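Side-chain contacts in alpha-L-rhamnosidase (Streptomyces avermitilis, PDB 3W5M), which hydrolyses terminal non-reducing alpha-L-rhamnose residues, releasing L-rhamnose from citrus flavonoids and from the arabinogalactan-protein gum arabic: residues A[348-351]-A[352-356]; A[725-728]-A[729-732]. All coordinates share one frame; numbering follows the deposited sequence.

Interaction 1 of 2, residues A[348-351]-A[352-356]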
ATOM      1  N   THR A 348      -8.195  -2.839   5.959  1.00 16.71           N
ATOM      2  CA  THR A 348      -9.338  -3.555   5.380  1.00 17.18           C
ATOM      3  C   THR A 348     -10.590  -2.692   5.573  1.00 17.53           C
ATOM      4  O   THR A 348     -10.552  -1.676   6.296  1.00 16.83           O
ATOM      5  CB  THR A 348      -9.540  -4.944   6.006  1.00 16.74           C
ATOM      6  OG1 THR A 348      -9.568  -4.838   7.443  1.00 18.94           O
ATOM      7  CG2 THR A 348      -8.413  -5.923   5.564  1.00 16.29           C
ATOM      8  N   ASP A 349     -11.718  -3.072   4.950  1.00 18.72           N
ATOM      9  CA  ASP A 349     -12.959  -2.406   5.339  1.00 20.00           C
ATOM     10  C   ASP A 349     -13.356  -2.882   6.747  1.00 20.10           C
ATOM     11  O   ASP A 349     -13.959  -3.970   6.911  1.00 19.86           O
ATOM     12  CB  ASP A 349     -14.092  -2.662   4.314  1.00 22.40           C
ATOM     13  CG  ASP A 349     -15.454  -2.089   4.776  1.00 25.73           C
ATOM     14  OD1 ASP A 349     -15.588  -1.517   5.883  1.00 21.28           O
ATOM     15  OD2 ASP A 349     -16.436  -2.247   4.013  1.00 29.60           O
ATOM     16  N   TYR A 350     -13.032  -2.070   7.763  1.00 19.64           N
ATOM     17  CA  TYR A 350     -13.169  -2.499   9.154  1.00 20.07           C
ATOM     18  C   TYR A 350     -14.601  -2.835   9.610  1.00 22.13           C
ATOM     19  O   TYR A 350     -14.799  -3.458  10.649  1.00 24.61           O
ATOM     20  CB  TYR A 350     -12.569  -1.464  10.095  1.00 18.91           C
ATOM     21  CG  TYR A 350     -11.110  -1.182   9.799  1.00 18.58           C
ATOM     22  CD1 TYR A 350     -10.118  -2.124  10.073  1.00 18.36           C
ATOM     23  CD2 TYR A 350     -10.724   0.042   9.223  1.00 18.15           C
ATOM     24  CE1 TYR A 350      -8.764  -1.845   9.782  1.00 17.82           C
ATOM     25  CE2 TYR A 350      -9.401   0.311   8.927  1.00 18.27           C
ATOM     26  CZ  TYR A 350      -8.419  -0.627   9.240  1.00 17.71           C
ATOM     27  OH  TYR A 350      -7.100  -0.311   8.944  1.00 18.75           O
ATOM     28  N   ARG A 351     -15.588  -2.394   8.853  1.00 23.75           N
ATOM     29  CA  ARG A 351     -16.978  -2.782   9.120  1.00 26.04           C
ATOM     30  C   ARG A 351     -17.159  -4.269   8.802  1.00 25.99           C
ATOM     31  O   ARG A 351     -17.912  -4.968   9.485  1.00 27.78           O
ATOM     32  CB  ARG A 351     -17.926  -1.972   8.242  1.00 27.40           C
ATOM     33  CG  ARG A 351     -17.980  -0.477   8.541  1.00 30.95           C
ATOM     34  CD  ARG A 351     -18.546   0.316   7.366  1.00 35.93           C
ATOM     35  NE  ARG A 351     -17.599   0.478   6.254  1.00 39.42           N
ATOM     36  CZ  ARG A 351     -17.872   1.128   5.122  1.00 45.69           C
ATOM     37  NH1 ARG A 351     -19.071   1.684   4.951  1.00 45.02           N
ATOM     38  NH2 ARG A 351     -16.950   1.233   4.157  1.00 43.18           N
ATOM     39  N   LYS A 352     -16.466  -4.754   7.770  1.00 24.26           N
ATOM     40  CA  LYS A 352     -16.616  -6.136   7.327  1.00 23.64           C
ATOM     41  C   LYS A 352     -15.594  -7.085   7.914  1.00 22.95           C
ATOM     42  O   LYS A 352     -15.930  -8.232   8.239  1.00 22.45           O
ATOM     43  CB  LYS A 352     -16.612  -6.216   5.796  1.00 26.71           C
ATOM     44  CG  LYS A 352     -17.821  -5.488   5.202  1.00 31.33           C
ATOM     45  CD  LYS A 352     -17.995  -5.775   3.732  1.00 33.51           C
ATOM     46  CE  LYS A 352     -19.283  -5.156   3.224  1.00 36.65           C
ATOM     47  NZ  LYS A 352     -19.534  -5.649   1.842  1.00 39.98           N
ATOM     48  N   ARG A 353     -14.349  -6.630   8.050  1.00 20.13           N
ATOM     49  CA  ARG A 353     -13.313  -7.521   8.578  1.00 20.18           C
ATOM     50  C   ARG A 353     -12.140  -6.701   9.119  1.00 19.17           C
ATOM     51  O   ARG A 353     -11.873  -5.562   8.664  1.00 18.85           O
ATOM     52  CB  ARG A 353     -12.831  -8.517   7.513  1.00 22.40           C
ATOM     53  CG  ARG A 353     -11.977  -7.889   6.411  1.00 21.49           C
ATOM     54  CD  ARG A 353     -11.631  -8.852   5.279  1.00 22.99           C
ATOM     55  NE  ARG A 353     -12.847  -9.192   4.527  1.00 25.05           N
ATOM     56  CZ  ARG A 353     -13.405 -10.402   4.523  1.00 27.89           C
ATOM     57  NH1 ARG A 353     -12.838 -11.415   5.198  1.00 28.18           N
ATOM     58  NH2 ARG A 353     -14.532 -10.604   3.841  1.00 28.70           N
ATOM     59  N   VAL A 354     -11.487  -7.262  10.127  1.00 18.99           N
ATOM     60  CA  VAL A 354     -10.200  -6.744  10.572  1.00 18.51           C
ATOM     61  C   VAL A 354      -9.248  -7.947  10.617  1.00 18.70           C
ATOM     62  O   VAL A 354      -9.656  -9.059  10.932  1.00 19.63           O
ATOM     63  CB  VAL A 354     -10.297  -5.990  11.916  1.00 18.67           C
ATOM     64  CG1 VAL A 354     -10.609  -6.921  13.076  1.00 19.40           C
ATOM     65  CG2 VAL A 354      -9.019  -5.156  12.176  1.00 19.40           C
ATOM     66  N   GLN A 355      -7.976  -7.725  10.310  1.00 18.25           N
ATOM     67  CA  GLN A 355      -7.014  -8.831  10.273  1.00 18.02           C
ATOM     68  C   GLN A 355      -6.240  -8.846  11.596  1.00 17.31           C
ATOM     69  O   GLN A 355      -5.923  -7.791  12.110  1.00 19.27           O
ATOM     70  CB  GLN A 355      -6.066  -8.671   9.078  1.00 19.42           C
ATOM     71  CG  GLN A 355      -6.805  -8.774   7.757  1.00 21.19           C
ATOM     72  CD  GLN A 355      -5.917  -9.117   6.574  1.00 23.89           C
ATOM     73  OE1 GLN A 355      -5.976 -10.241   6.014  1.00 25.32           O
ATOM     74  NE2 GLN A 355      -5.103  -8.175   6.192  1.00 22.05           N
ATOM     75  N   TYR A 356      -5.986 -10.024  12.155  1.00 17.34           N
ATOM     76  CA  TYR A 356      -5.168 -10.126  13.402  1.00 16.59           C
ATOM     77  C   TYR A 356      -3.826 -10.806  13.115  1.00 17.26           C
ATOM     78  O   TYR A 356      -3.643 -11.520  12.094  1.00 17.47           O
ATOM     79  CB  TYR A 356      -5.927 -10.859  14.538  1.00 16.88           C
ATOM     80  CG  TYR A 356      -6.040 -12.357  14.353  1.00 18.42           C
ATOM     81  CD1 TYR A 356      -4.996 -13.221  14.739  1.00 19.36           C
ATOM     82  CD2 TYR A 356      -7.191 -12.921  13.784  1.00 16.78           C
ATOM     83  CE1 TYR A 356      -5.092 -14.597  14.565  1.00 20.41           C
ATOM     84  CE2 TYR A 356      -7.312 -14.304  13.632  1.00 18.05           C
ATOM     85  CZ  TYR A 356      -6.267 -15.133  14.015  1.00 20.58           C
ATOM     86  OH  TYR A 356      -6.335 -16.495  13.837  1.00 21.60           O
TER
HETATM   87  O   HOH W   1      -7.321  -5.277   8.982  1.00 17.21           O
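Thr348 sets OG1 between its backbone N and carbonyl carbon (chi1 51°), and from there the hydroxyl donates to Arg353 O at 2.7 Å, standing above the carbonyl plane. A water donates to the same OG1 and accepts from Gln355 N, while the methyl CG2 lies 3.9 Å from Gln355 CG; threonine suits the place because one branch bonds and the other packs. Asp349 carries CG opposite its own N (chi1 174°), which turns OD1 back over the turn to accept from two groups of Arg351: the backbone N, closing an Asx turn, and NE, a salt bridge of 2.9 Å. The two donors come from opposite faces of the carboxylate. With an alanine here, the Arg351 guanidinium would probably lose its carboxylate mate and the turn its Asx bond. Asp349 O is likewise gripped twice, by Lys352 N at 2.8 Å and, more straightly, by Arg353 N. Val354 CG2 meets the edge of the Tyr350 ring, 3.9 Å from CD1. Lys352 runs its aliphatic chain past Asp349 OD2 to bond Asp670 O, and Arg353 forms a salt bridge with Asp670. Hydroxyl, carboxylate and water thus satisfy polar backbone atoms where the loop enters strand 353-360, and the basic side chains tie that entry to helix 658-671 of the catalytic domain.

Interaction 2 of 2, residues A[725-728]-A[729-732]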
ATOM      1  N   ALA A 725     -21.494 -11.396 -11.537  1.00 23.16           N
ATOM      2  CA  ALA A 725     -22.294 -10.252 -11.144  1.00 23.30           C
ATOM      3  C   ALA A 725     -21.855  -8.981 -11.877  1.00 22.25           C
ATOM      4  O   ALA A 725     -22.688  -8.130 -12.178  1.00 24.21           O
ATOM      5  CB  ALA A 725     -22.257 -10.054  -9.638  1.00 22.10           C
ATOM      6  N   TRP A 726     -20.548  -8.869 -12.157  1.00 21.78           N
ATOM      7  CA  TRP A 726     -19.969  -7.727 -12.880  1.00 20.94           C
ATOM      8  C   TRP A 726     -20.470  -7.759 -14.312  1.00 23.11           C
ATOM      9  O   TRP A 726     -20.902  -6.719 -14.832  1.00 23.23           O
ATOM     10  CB  TRP A 726     -18.445  -7.807 -12.834  1.00 19.93           C
ATOM     11  CG  TRP A 726     -17.630  -6.855 -13.652  1.00 19.34           C
ATOM     12  CD1 TRP A 726     -16.625  -7.192 -14.506  1.00 20.16           C
ATOM     13  CD2 TRP A 726     -17.643  -5.425 -13.595  1.00 19.29           C
ATOM     14  NE1 TRP A 726     -16.008  -6.075 -14.997  1.00 20.08           N
ATOM     15  CE2 TRP A 726     -16.638  -4.968 -14.482  1.00 19.56           C
ATOM     16  CE3 TRP A 726     -18.423  -4.480 -12.895  1.00 19.40           C
ATOM     17  CZ2 TRP A 726     -16.372  -3.611 -14.694  1.00 19.51           C
ATOM     18  CZ3 TRP A 726     -18.170  -3.093 -13.129  1.00 19.50           C
ATOM     19  CH2 TRP A 726     -17.155  -2.691 -14.025  1.00 19.84           C
ATOM     20  N   LEU A 727     -20.454  -8.944 -14.932  1.00 23.06           N
ATOM     21  CA  LEU A 727     -20.873  -9.057 -16.349  1.00 24.24           C
ATOM     22  C   LEU A 727     -22.351  -8.735 -16.497  1.00 25.67           C
ATOM     23  O   LEU A 727     -22.780  -8.120 -17.507  1.00 28.53           O
ATOM     24  CB  LEU A 727     -20.560 -10.453 -16.920  1.00 23.12           C
ATOM     25  CG  LEU A 727     -19.085 -10.760 -17.228  1.00 24.71           C
ATOM     26  CD1 LEU A 727     -18.878 -12.239 -17.513  1.00 24.32           C
ATOM     27  CD2 LEU A 727     -18.505  -9.898 -18.345  1.00 23.52           C
ATOM     28  N   ARG A 728     -23.134  -9.163 -15.508  1.00 23.85           N
ATOM     29  CA  ARG A 728     -24.569  -8.893 -15.459  1.00 26.36           C
ATOM     30  C   ARG A 728     -24.823  -7.388 -15.332  1.00 28.39           C
ATOM     31  O   ARG A 728     -25.674  -6.824 -16.049  1.00 26.12           O
ATOM     32  CB  ARG A 728     -25.228  -9.690 -14.345  1.00 28.44           C
ATOM     33  CG  ARG A 728     -26.631  -9.255 -13.986  1.00 33.04           C
ATOM     34  CD  ARG A 728     -27.098 -10.019 -12.768  1.00 38.82           C
ATOM     35  NE  ARG A 728     -27.377 -11.416 -13.086  1.00 44.51           N
ATOM     36  CZ  ARG A 728     -27.602 -12.355 -12.167  1.00 49.50           C
ATOM     37  NH1 ARG A 728     -27.568 -12.037 -10.877  1.00 48.77           N
ATOM     38  NH2 ARG A 728     -27.857 -13.612 -12.536  1.00 47.62           N
ATOM     39  N   TYR A 729     -24.057  -6.736 -14.456  1.00 25.75           N
ATOM     40  CA  TYR A 729     -24.054  -5.281 -14.357  1.00 25.63           C
ATOM     41  C   TYR A 729     -23.717  -4.627 -15.692  1.00 25.39           C
ATOM     42  O   TYR A 729     -24.383  -3.672 -16.101  1.00 29.68           O
ATOM     43  CB  TYR A 729     -23.054  -4.792 -13.272  1.00 24.06           C
ATOM     44  CG  TYR A 729     -22.821  -3.291 -13.327  1.00 23.20           C
ATOM     45  CD1 TYR A 729     -23.646  -2.409 -12.621  1.00 22.90           C
ATOM     46  CD2 TYR A 729     -21.790  -2.754 -14.113  1.00 23.35           C
ATOM     47  CE1 TYR A 729     -23.451  -1.032 -12.702  1.00 23.62           C
ATOM     48  CE2 TYR A 729     -21.565  -1.390 -14.161  1.00 23.75           C
ATOM     49  CZ  TYR A 729     -22.407  -0.541 -13.475  1.00 23.38           C
ATOM     50  OH  TYR A 729     -22.174   0.799 -13.565  1.00 26.84           O
ATOM     51  N   LEU A 730     -22.699  -5.127 -16.376  1.00 24.69           N
ATOM     52  CA  LEU A 730     -22.229  -4.493 -17.597  1.00 26.50           C
ATOM     53  C   LEU A 730     -23.242  -4.656 -18.736  1.00 30.05           C
ATOM     54  O   LEU A 730     -23.408  -3.759 -19.560  1.00 32.91           O
ATOM     55  CB  LEU A 730     -20.888  -5.074 -18.022  1.00 23.45           C
ATOM     56  CG  LEU A 730     -19.665  -4.659 -17.174  1.00 22.49           C
ATOM     57  CD1 LEU A 730     -18.467  -5.474 -17.624  1.00 22.28           C
ATOM     58  CD2 LEU A 730     -19.363  -3.157 -17.242  1.00 22.00           C
ATOM     59  N   GLU A 731     -23.892  -5.810 -18.792  1.00 29.29           N
ATOM     60  CA  GLU A 731     -24.932  -6.039 -19.809  1.00 32.31           C
ATOM     61  C   GLU A 731     -26.136  -5.131 -19.583  1.00 32.18           C
ATOM     62  O   GLU A 731     -26.693  -4.585 -20.536  1.00 33.11           O
ATOM     63  CB  GLU A 731     -25.361  -7.506 -19.826  1.00 35.47           C
ATOM     64  CG  GLU A 731     -26.509  -7.798 -20.779  1.00 42.44           C
ATOM     65  CD  GLU A 731     -26.503  -9.226 -21.306  1.00 51.78           C
ATOM     66  OE1 GLU A 731     -26.219 -10.163 -20.522  1.00 51.63           O
ATOM     67  OE2 GLU A 731     -26.791  -9.412 -22.516  1.00 57.63           O
ATOM     68  N   LYS A 732     -26.530  -4.955 -18.325  1.00 31.39           N
ATOM     69  CA  LYS A 732     -27.623  -4.046 -17.988  1.00 32.53           C
ATOM     70  C   LYS A 732     -27.295  -2.593 -18.377  1.00 31.95           C
ATOM     71  O   LYS A 732     -28.154  -1.866 -18.882  1.00 30.37           O
ATOM     72  CB  LYS A 732     -27.952  -4.149 -16.501  1.00 34.74           C
ATOM     73  CG  LYS A 732     -29.220  -3.416 -16.105  1.00 44.95           C
ATOM     74  CD  LYS A 732     -29.414  -3.435 -14.597  1.00 52.54           C
ATOM     75  CE  LYS A 732     -30.665  -2.661 -14.203  1.00 57.58           C
ATOM     76  NZ  LYS A 732     -30.553  -2.205 -12.792  1.00 63.95           N
TER
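Trp726 and Tyr729, three residues apart on helix 713-732, hold their rings almost parallel, the planes only 5° apart, yet displaced so much that little of one ring lies over the other: the centroid of the indole six-membered ring lies 5.7 Å from that of the phenol. Their closest approach is oblique, Trp726 CZ3 lying 3.8 Å from Tyr729 CD2. Matching first torsions, CG anti to the backbone N (chi1 172° and 169°), send both side chains off the helix in a like direction. One turn on from Trp726, Leu730 crosses the indole and sets its methyl CD1 over one face, 3.8 Å from the centroid of the five-membered ring, in a CH-pi contact; CD2 lies 3.9 Å from Trp726 CH2. A branched leucine thereby spans both rings of the tryptophan. In the backbone, Leu730 N donates to Trp726 O at 2.9 Å, one of four successive i to i+4 bonds. Leu727 and Leu730 turn to helix 756-777, whereas Tyr729 stacks on His733. Between the side chains the contact is mainly dispersive, with the indole N-H given to Asp697; since Trp726 lies about 7 Å from the rhamnose-binding Trp695, side chain to side chain, this packing belongs to the sugar pocket's surroundings in the (alpha/alpha)6 barrel.

In the fold
Both interactions are local, joining residues a few positions apart, but they belong to different domains, with centres about 27 Å apart and nearest atoms about 13 Å apart. Interaction 1 is largely buried, about 16 Å from the chain centre, where a loop of the N-terminal rhamnosidase domain becomes a strand; where the loop has no regular helix or strand, side-chain polar groups, a salt bridge and a water supplement the backbone bonds. Interaction 2, about 29 Å from that centre, lies on a helix of the catalytic domain. There the helix satisfies its own backbone, leaving Trp726, Leu727 and Leu730 to pack in buried positions while Arg728, Glu731 and Lys732 are exposed.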